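Local coordinates for putative enoyl-CoA hydratase (Streptomyces avermitilis, PDB 3GKB), which is of uncertain function but, as a crotonase-family member and putative enoyl-CoA hydratase, probably acts on acyl-CoA thioesters, at residues B[117-125]-B[138-146]; B[8-16]-B[35-43]. All coordinates share one frame; numbering follows the deposited sequence.

Interaction 1: B[117-125]-B[138-146]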
loop_
_atom_site.group_PDB
_atom_site.type_symbol
_atom_site.label_atom_id
_atom_site.label_comp_id
_atom_site.label_asym_id
_atom_site.label_seq_id
_atom_site.Cartn_x
_atom_site.Cartn_y
_atom_site.Cartn_z
ATOM N N ALA B 117 -5.282 -20.933 -5.399
ATOM C CA ALA B 117 -3.866 -20.930 -5.746
ATOM C C ALA B 117 -3.075 -20.829 -4.457
ATOM O O ALA B 117 -3.295 -19.924 -3.666
ATOM C CB ALA B 117 -3.531 -19.743 -6.676
ATOM N N ARG B 118 -2.192 -21.793 -4.225
ATOM C CA ARG B 118 -1.390 -21.814 -3.031
ATOM C C ARG B 118 0.093 -22.011 -3.348
ATOM O O ARG B 118 0.470 -22.525 -4.422
ATOM C CB ARG B 118 -1.841 -22.881 -2.049
ATOM C CG ARG B 118 -3.253 -22.725 -1.525
ATOM C CD ARG B 118 -3.513 -23.827 -0.553
ATOM N NE ARG B 118 -4.818 -23.845 0.107
ATOM C CZ ARG B 118 -5.869 -24.574 -0.284
ATOM N NH1 ARG B 118 -5.828 -25.266 -1.402
ATOM N NH2 ARG B 118 -6.977 -24.607 0.461
ATOM N N GLY B 119 0.926 -21.571 -2.415
ATOM C CA GLY B 119 2.384 -21.659 -2.550
ATOM C C GLY B 119 2.890 -21.057 -3.834
ATOM O O GLY B 119 2.588 -19.903 -4.161
ATOM N N GLY B 120 3.605 -21.864 -4.602
ATOM C CA GLY B 120 4.064 -21.438 -5.912
ATOM C C GLY B 120 2.971 -20.960 -6.856
ATOM O O GLY B 120 3.223 -20.106 -7.707
ATOM N N GLY B 121 1.757 -21.499 -6.717
ATOM C CA GLY B 121 0.613 -20.986 -7.485
ATOM C C GLY B 121 0.273 -19.564 -7.086
ATOM O O GLY B 121 -0.088 -18.729 -7.937
ATOM N N ALA B 122 0.371 -19.254 -5.794
ATOM C CA ALA B 122 0.054 -17.888 -5.325
ATOM C C ALA B 122 1.140 -16.913 -5.767
ATOM O O ALA B 122 0.872 -15.734 -6.053
ATOM C CB ALA B 122 -0.105 -17.849 -3.804
ATOM N N GLU B 123 2.374 -17.404 -5.824
ATOM C CA GLU B 123 3.506 -16.640 -6.354
ATOM C C GLU B 123 3.284 -16.264 -7.818
ATOM O O GLU B 123 3.540 -15.124 -8.205
ATOM C CB GLU B 123 4.837 -17.406 -6.148
ATOM C CG GLU B 123 5.177 -17.588 -4.645
ATOM C CD GLU B 123 6.384 -18.519 -4.315
ATOM O OE1 GLU B 123 7.216 -18.129 -3.479
ATOM O OE2 GLU B 123 6.480 -19.638 -4.862
ATOM N N PHE B 124 2.791 -17.232 -8.601
ATOM C CA PHE B 124 2.476 -17.082 -10.033
ATOM C C PHE B 124 1.438 -15.984 -10.204
ATOM O O PHE B 124 1.640 -15.010 -10.968
ATOM C CB PHE B 124 1.972 -18.453 -10.541
ATOM C CG PHE B 124 1.776 -18.559 -12.015
ATOM C CD1 PHE B 124 2.503 -19.500 -12.738
ATOM C CD2 PHE B 124 0.823 -17.808 -12.685
ATOM C CE1 PHE B 124 2.339 -19.650 -14.079
ATOM C CE2 PHE B 124 0.658 -17.975 -14.081
ATOM C CZ PHE B 124 1.418 -18.890 -14.749
ATOM N N VAL B 125 0.368 -16.061 -9.398
ATOM C CA VAL B 125 -0.687 -15.043 -9.437
ATOM C C VAL B 125 -0.121 -13.653 -9.166
ATOM O O VAL B 125 -0.452 -12.707 -9.899
ATOM C CB VAL B 125 -1.852 -15.363 -8.463
ATOM C CG1 VAL B 125 -2.869 -14.171 -8.379
ATOM C CG2 VAL B 125 -2.557 -16.684 -8.872
ATOM N N ALA B 138 -12.591 -17.622 -5.392
ATOM C CA ALA B 138 -11.147 -17.600 -5.465
ATOM C C ALA B 138 -10.527 -17.644 -4.080
ATOM O O ALA B 138 -11.113 -17.185 -3.097
ATOM C CB ALA B 138 -10.675 -16.367 -6.183
ATOM N N GLY B 139 -9.308 -18.136 -4.019
ATOM C CA GLY B 139 -8.533 -18.099 -2.788
ATOM C C GLY B 139 -7.032 -18.087 -3.056
ATOM O O GLY B 139 -6.567 -18.675 -4.015
ATOM N N LEU B 140 -6.289 -17.419 -2.174
ATOM C CA LEU B 140 -4.850 -17.315 -2.264
ATOM C C LEU B 140 -4.242 -17.596 -0.913
ATOM O O LEU B 140 -4.682 -17.018 0.100
ATOM C CB LEU B 140 -4.435 -15.907 -2.673
ATOM C CG LEU B 140 -4.472 -15.583 -4.140
ATOM C CD1 LEU B 140 -4.397 -14.079 -4.308
ATOM C CD2 LEU B 140 -3.300 -16.309 -4.860
ATOM N N GLY B 141 -3.267 -18.485 -0.881
ATOM C CA GLY B 141 -2.572 -18.765 0.362
ATOM C C GLY B 141 -1.126 -19.156 0.159
ATOM O O GLY B 141 -0.774 -19.809 -0.839
ATOM N N GLN B 142 -0.283 -18.793 1.119
ATOM C CA GLN B 142 1.112 -19.257 1.109
ATOM C C GLN B 142 1.172 -20.430 2.090
ATOM O O GLN B 142 1.270 -20.238 3.285
ATOM C CB GLN B 142 2.107 -18.149 1.485
ATOM C CG GLN B 142 2.164 -16.954 0.501
ATOM C CD GLN B 142 2.684 -17.268 -0.931
ATOM O OE1 GLN B 142 2.524 -16.423 -1.833
ATOM N NE2 GLN B 142 3.313 -18.461 -1.147
ATOM N N ILE B 143 1.074 -21.645 1.568
ATOM C CA ILE B 143 0.995 -22.855 2.389
ATOM C C ILE B 143 2.337 -23.291 2.994
ATOM O O ILE B 143 2.374 -24.166 3.874
ATOM C CB ILE B 143 0.419 -24.012 1.529
ATOM C CG1 ILE B 143 -0.046 -25.197 2.384
ATOM C CG2 ILE B 143 1.463 -24.509 0.523
ATOM C CD1 ILE B 143 -1.341 -24.975 3.121
ATOM N N GLU B 144 3.422 -22.697 2.491
ATOM C CA GLU B 144 4.783 -23.129 2.773
ATOM C C GLU B 144 5.104 -23.336 4.248
ATOM O O GLU B 144 5.646 -24.386 4.612
ATOM C CB GLU B 144 5.779 -22.156 2.146
ATOM C CG GLU B 144 5.834 -22.280 0.608
ATOM C CD GLU B 144 4.916 -21.282 -0.138
ATOM O OE1 GLU B 144 3.862 -20.883 0.397
ATOM O OE2 GLU B 144 5.253 -20.922 -1.290
ATOM N N ALA B 145 4.751 -22.363 5.087
ATOM C CA ALA B 145 5.043 -22.431 6.514
ATOM C C ALA B 145 4.512 -23.710 7.152
ATOM O O ALA B 145 5.139 -24.259 8.060
ATOM C CB ALA B 145 4.505 -21.164 7.262
ATOM N N LEU B 146 3.366 -24.192 6.662
ATOM C CA LEU B 146 2.760 -25.438 7.172
ATOM C C LEU B 146 3.470 -26.727 6.698
ATOM O O LEU B 146 3.243 -27.815 7.265
ATOM C CB LEU B 146 1.267 -25.497 6.834
ATOM C CG LEU B 146 0.429 -24.348 7.394
ATOM C CD1 LEU B 146 -1.043 -24.519 7.052
ATOM C CD2 LEU B 146 0.620 -24.138 8.882
HETATM O O HOH W 1 2.378 -14.444 -3.668
HETATM O O HOH W 2 7.383 -21.290 -2.715
#
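A117 and R118 pair with L140 and G141 as parallel strands, and G119 then N-caps a helix whose segment 120-125 runs at 113° to strand 139-141. Three backbone bonds fix the register: A117 N to G139 O at 2.9 Å, G141 N to A117 O at 3.1 Å, and G119 N to G141 O at 2.9 Å. On one side L140 sets CD2 against the methyl of A117 and the helix beside it, 3.7 Å from A122 CB, and meets V125 tip to tip. R118 takes the other side with an extended chain; its CB brushes G141 O, and its guanidinium group goes on to E271 in a salt bridge. Beyond the strands Q142 bends at chi2 (-65°), which brings its amide back over the helix start. There NE2 gives a bond, in the plane of its own amide, to the syn side of E144 OE1 (2.9 Å, 154°), with a weak one to G119 O, while OE1 accepts from a water. The bond from Q142, with another water on OE2, probably limits rotation of the E144 carboxylate, whose OE2 lies beside G119 CA at 3.2 Å. E123 comes from the opposite direction, its OE1 taken by the backbone N-H groups of G153 and G155. Between the glutamates this second water donates to E144 OE2 at 2.6 Å and to E123 OE2 at 2.9 Å. Two glutamates facing across a water at a glycine-rich helix start resemble the active site of enoyl-CoA hydratases, crotonase-fold enzymes where both are catalytic; an N-H here probably serves the oxyanion hole.

Interaction 2: B[8-16]-B[35-43]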
loop_
_atom_site.group_PDB
_atom_site.type_symbol
_atom_site.label_atom_id
_atom_site.label_comp_id
_atom_site.label_asym_id
_atom_site.label_seq_id
_atom_site.Cartn_x
_atom_site.Cartn_y
_atom_site.Cartn_z
ATOM N N TYR B 8 1.660 -29.395 -25.740
ATOM C CA TYR B 8 2.075 -29.322 -24.319
ATOM C C TYR B 8 1.187 -30.197 -23.454
ATOM O O TYR B 8 -0.016 -30.282 -23.670
ATOM C CB TYR B 8 2.032 -27.886 -23.824
ATOM C CG TYR B 8 2.851 -26.928 -24.633
ATOM C CD1 TYR B 8 4.230 -26.948 -24.570
ATOM C CD2 TYR B 8 2.242 -25.964 -25.439
ATOM C CE1 TYR B 8 4.998 -26.051 -25.298
ATOM C CE2 TYR B 8 3.004 -25.063 -26.181
ATOM C CZ TYR B 8 4.374 -25.113 -26.104
ATOM O OH TYR B 8 5.135 -24.217 -26.819
ATOM N N SER B 9 1.776 -30.827 -22.447
ATOM C CA SER B 9 1.065 -31.809 -21.653
ATOM C C SER B 9 0.379 -31.205 -20.443
ATOM O O SER B 9 -0.472 -31.857 -19.863
ATOM C CB SER B 9 2.034 -32.897 -21.195
ATOM O OG SER B 9 3.108 -32.299 -20.483
ATOM N N THR B 10 0.765 -29.985 -20.045
ATOM C CA THR B 10 0.244 -29.372 -18.807
ATOM C C THR B 10 -0.514 -28.054 -19.030
ATOM O O THR B 10 -1.030 -27.444 -18.068
ATOM C CB THR B 10 1.364 -29.068 -17.810
ATOM O OG1 THR B 10 2.222 -28.045 -18.343
ATOM C CG2 THR B 10 2.176 -30.327 -17.458
ATOM N N LEU B 11 -0.551 -27.613 -20.288
ATOM C CA LEU B 11 -1.198 -26.368 -20.655
ATOM C C LEU B 11 -1.527 -26.372 -22.147
ATOM O O LEU B 11 -1.027 -27.224 -22.909
ATOM C CB LEU B 11 -0.309 -25.171 -20.278
ATOM C CG LEU B 11 1.072 -25.050 -20.929
ATOM C CD1 LEU B 11 0.923 -24.304 -22.240
ATOM C CD2 LEU B 11 2.102 -24.335 -20.025
ATOM N N ARG B 12 -2.390 -25.437 -22.536
ATOM C CA ARG B 12 -2.705 -25.156 -23.941
ATOM C C ARG B 12 -2.593 -23.665 -24.190
ATOM O O ARG B 12 -2.911 -22.864 -23.312
ATOM C CB ARG B 12 -4.139 -25.567 -24.244
ATOM C CG ARG B 12 -4.328 -27.046 -24.259
ATOM C CD ARG B 12 -5.763 -27.394 -24.658
ATOM N NE ARG B 12 -6.760 -26.992 -23.664
ATOM C CZ ARG B 12 -6.926 -27.588 -22.484
ATOM N NH1 ARG B 12 -6.142 -28.598 -22.108
ATOM N NH2 ARG B 12 -7.874 -27.171 -21.672
ATOM N N VAL B 13 -2.146 -23.301 -25.388
ATOM C CA VAL B 13 -2.052 -21.922 -25.775
ATOM C C VAL B 13 -2.773 -21.665 -27.087
ATOM O O VAL B 13 -2.718 -22.484 -28.012
ATOM C CB VAL B 13 -0.592 -21.459 -25.929
ATOM C CG1 VAL B 13 -0.555 -19.957 -26.159
ATOM C CG2 VAL B 13 0.211 -21.823 -24.728
ATOM N N SER B 14 -3.462 -20.541 -27.156
ATOM C CA SER B 14 -4.030 -20.068 -28.405
ATOM C C SER B 14 -3.938 -18.552 -28.448
ATOM O O SER B 14 -3.858 -17.896 -27.405
ATOM C CB SER B 14 -5.471 -20.517 -28.537
ATOM O OG SER B 14 -6.279 -19.995 -27.517
ATOM N N SER B 15 -3.899 -17.986 -29.642
ATOM C CA SER B 15 -3.784 -16.569 -29.739
ATOM C C SER B 15 -4.529 -16.061 -30.955
ATOM O O SER B 15 -4.607 -16.731 -31.990
ATOM C CB SER B 15 -2.316 -16.142 -29.760
ATOM O OG SER B 15 -1.721 -16.485 -30.984
ATOM N N GLU B 16 -5.076 -14.875 -30.795
ATOM C CA GLU B 16 -5.865 -14.235 -31.819
ATOM C C GLU B 16 -6.058 -12.802 -31.394
ATOM O O GLU B 16 -6.172 -12.527 -30.200
ATOM C CB GLU B 16 -7.213 -14.932 -31.920
ATOM C CG GLU B 16 -7.901 -14.792 -33.239
ATOM C CD GLU B 16 -9.129 -15.683 -33.298
ATOM O OE1 GLU B 16 -10.057 -15.492 -32.498
ATOM O OE2 GLU B 16 -9.156 -16.600 -34.124
ATOM N N THR B 35 7.635 -30.692 -15.367
ATOM C CA THR B 35 7.164 -30.604 -16.732
ATOM C C THR B 35 6.463 -29.274 -16.992
ATOM O O THR B 35 6.760 -28.607 -17.974
ATOM C CB THR B 35 6.282 -31.818 -17.141
ATOM O OG1 THR B 35 7.061 -33.022 -17.016
ATOM C CG2 THR B 35 5.823 -31.669 -18.585
ATOM N N MET B 36 5.570 -28.857 -16.097
ATOM C CA MET B 36 4.914 -27.553 -16.285
ATOM C C MET B 36 5.918 -26.393 -16.281
ATOM O O MET B 36 5.787 -25.460 -17.073
ATOM C CB MET B 36 3.817 -27.280 -15.239
ATOM C CG MET B 36 2.988 -25.997 -15.535
ATOM S SD MET B 36 1.790 -25.473 -14.237
ATOM C CE MET B 36 0.518 -26.772 -14.427
ATOM N N MET B 37 6.883 -26.446 -15.379
ATOM C CA MET B 37 7.905 -25.407 -15.275
ATOM C C MET B 37 8.655 -25.261 -16.612
ATOM O O MET B 37 8.931 -24.155 -17.074
ATOM C CB MET B 37 8.873 -25.735 -14.125
ATOM C CG MET B 37 8.271 -25.600 -12.718
ATOM S SD MET B 37 9.219 -26.212 -11.297
ATOM C CE MET B 37 10.497 -24.974 -11.224
ATOM N N ARG B 38 8.967 -26.397 -17.238
ATOM C CA ARG B 38 9.676 -26.380 -18.515
ATOM C C ARG B 38 8.770 -25.874 -19.635
ATOM O O ARG B 38 9.209 -25.077 -20.476
ATOM C CB ARG B 38 10.222 -27.794 -18.808
ATOM C CG ARG B 38 10.946 -27.956 -20.098
ATOM C CD ARG B 38 11.720 -29.287 -20.073
ATOM N NE ARG B 38 10.852 -30.464 -20.156
ATOM C CZ ARG B 38 10.455 -31.249 -19.145
ATOM N NH1 ARG B 38 10.820 -31.026 -17.877
ATOM N NH2 ARG B 38 9.674 -32.291 -19.415
ATOM N N GLU B 39 7.507 -26.301 -19.628
ATOM C CA GLU B 39 6.569 -25.918 -20.681
ATOM C C GLU B 39 6.223 -24.424 -20.583
ATOM O O GLU B 39 6.093 -23.759 -21.607
ATOM C CB GLU B 39 5.299 -26.785 -20.671
ATOM C CG GLU B 39 5.544 -28.229 -21.098
ATOM C CD GLU B 39 4.288 -29.065 -21.181
ATOM O OE1 GLU B 39 3.226 -28.673 -20.642
ATOM O OE2 GLU B 39 4.370 -30.162 -21.782
ATOM N N LEU B 40 6.067 -23.914 -19.360
ATOM C CA LEU B 40 5.867 -22.480 -19.154
ATOM C C LEU B 40 7.037 -21.664 -19.722
ATOM O O LEU B 40 6.839 -20.636 -20.394
ATOM C CB LEU B 40 5.703 -22.159 -17.655
ATOM C CG LEU B 40 4.333 -22.427 -17.073
ATOM C CD1 LEU B 40 4.419 -22.476 -15.548
ATOM C CD2 LEU B 40 3.323 -21.330 -17.545
ATOM N N ARG B 41 8.260 -22.104 -19.458
ATOM C CA ARG B 41 9.423 -21.415 -19.992
ATOM C C ARG B 41 9.399 -21.395 -21.515
ATOM O O ARG B 41 9.609 -20.348 -22.139
ATOM C CB ARG B 41 10.715 -22.069 -19.503
ATOM C CG ARG B 41 11.933 -21.209 -19.808
ATOM C CD ARG B 41 13.167 -21.642 -19.024
ATOM N NE ARG B 41 13.762 -22.797 -19.701
ATOM C CZ ARG B 41 13.880 -24.035 -19.204
ATOM N NH1 ARG B 41 13.451 -24.340 -17.987
ATOM N NH2 ARG B 41 14.444 -24.992 -19.936
ATOM N N THR B 42 9.139 -22.553 -22.114
ATOM C CA THR B 42 9.065 -22.653 -23.581
ATOM C C THR B 42 8.018 -21.724 -24.179
ATOM O O THR B 42 8.313 -20.965 -25.120
ATOM C CB THR B 42 8.799 -24.109 -24.039
ATOM O OG1 THR B 42 9.828 -24.957 -23.522
ATOM C CG2 THR B 42 8.787 -24.201 -25.561
ATOM N N VAL B 43 6.806 -21.761 -23.630
ATOM C CA VAL B 43 5.723 -20.969 -24.184
ATOM C C VAL B 43 5.968 -19.473 -23.992
ATOM O O VAL B 43 5.812 -18.710 -24.944
ATOM C CB VAL B 43 4.357 -21.361 -23.616
ATOM C CG1 VAL B 43 3.285 -20.369 -24.093
ATOM C CG2 VAL B 43 3.994 -22.731 -24.072
#
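Both carboxylate oxygens of E39 are gripped twice by the chain at S9 and T10. OE2 receives the S9 backbone N at 2.8 Å in an almost straight bond (176°) and S9 OG at 2.8 Å from above the carboxylate plane. OE1 takes T10 N on its syn lone pair, and T10 OG1 on the anti side, well out of the carboxylate plane, at 2.6 Å. The T10 hydroxyl reaches it because OG1 sits between the backbone N and the carbonyl carbon (chi1 66°), a rotation that also lays it alongside M36 CG. With E39 cut back to alanine, two backbone N-H groups and two hydroxyls would probably lose this acceptor, and the chain before the strand would be freer to move. Helix segment 35-43 runs nearly parallel to edge strand 11-16, which pairs antiparallel with strand 19-24 at the border of the main crotonase sheet; the local axes lie 10.1 Å apart. Apolar side chains fill this interface: L11 CD2 approaches L40 CD2 at 4.1 Å and CD1 reaches V43 CG2, while V13 CG2 meets V43 CG1 tip to tip at a tight 3.5 Å. T42 CG2 stands at the edge of the Y8 ring.

How the interactions relate
The two contacts follow one another along the chain, interaction 2 closing before interaction 1 opens, and their centres lie about 20 Å apart. Interaction 1 is deep, its centre about 6 Å from that of the chain, and holds the probable catalytic glutamates; interaction 2 lies about 15 Å out, at the edge of the main sheet. They nevertheless touch through the helices: F124 CE1 of interaction 1 packs against L40 CD1 of interaction 2 at 3.8 Å. L67 extends this link, since both F124 and M36 rest on it. The helix that starts at the presumed active site is thus in direct apolar contact with the helix whose E39 binds the chain at S9 and T10.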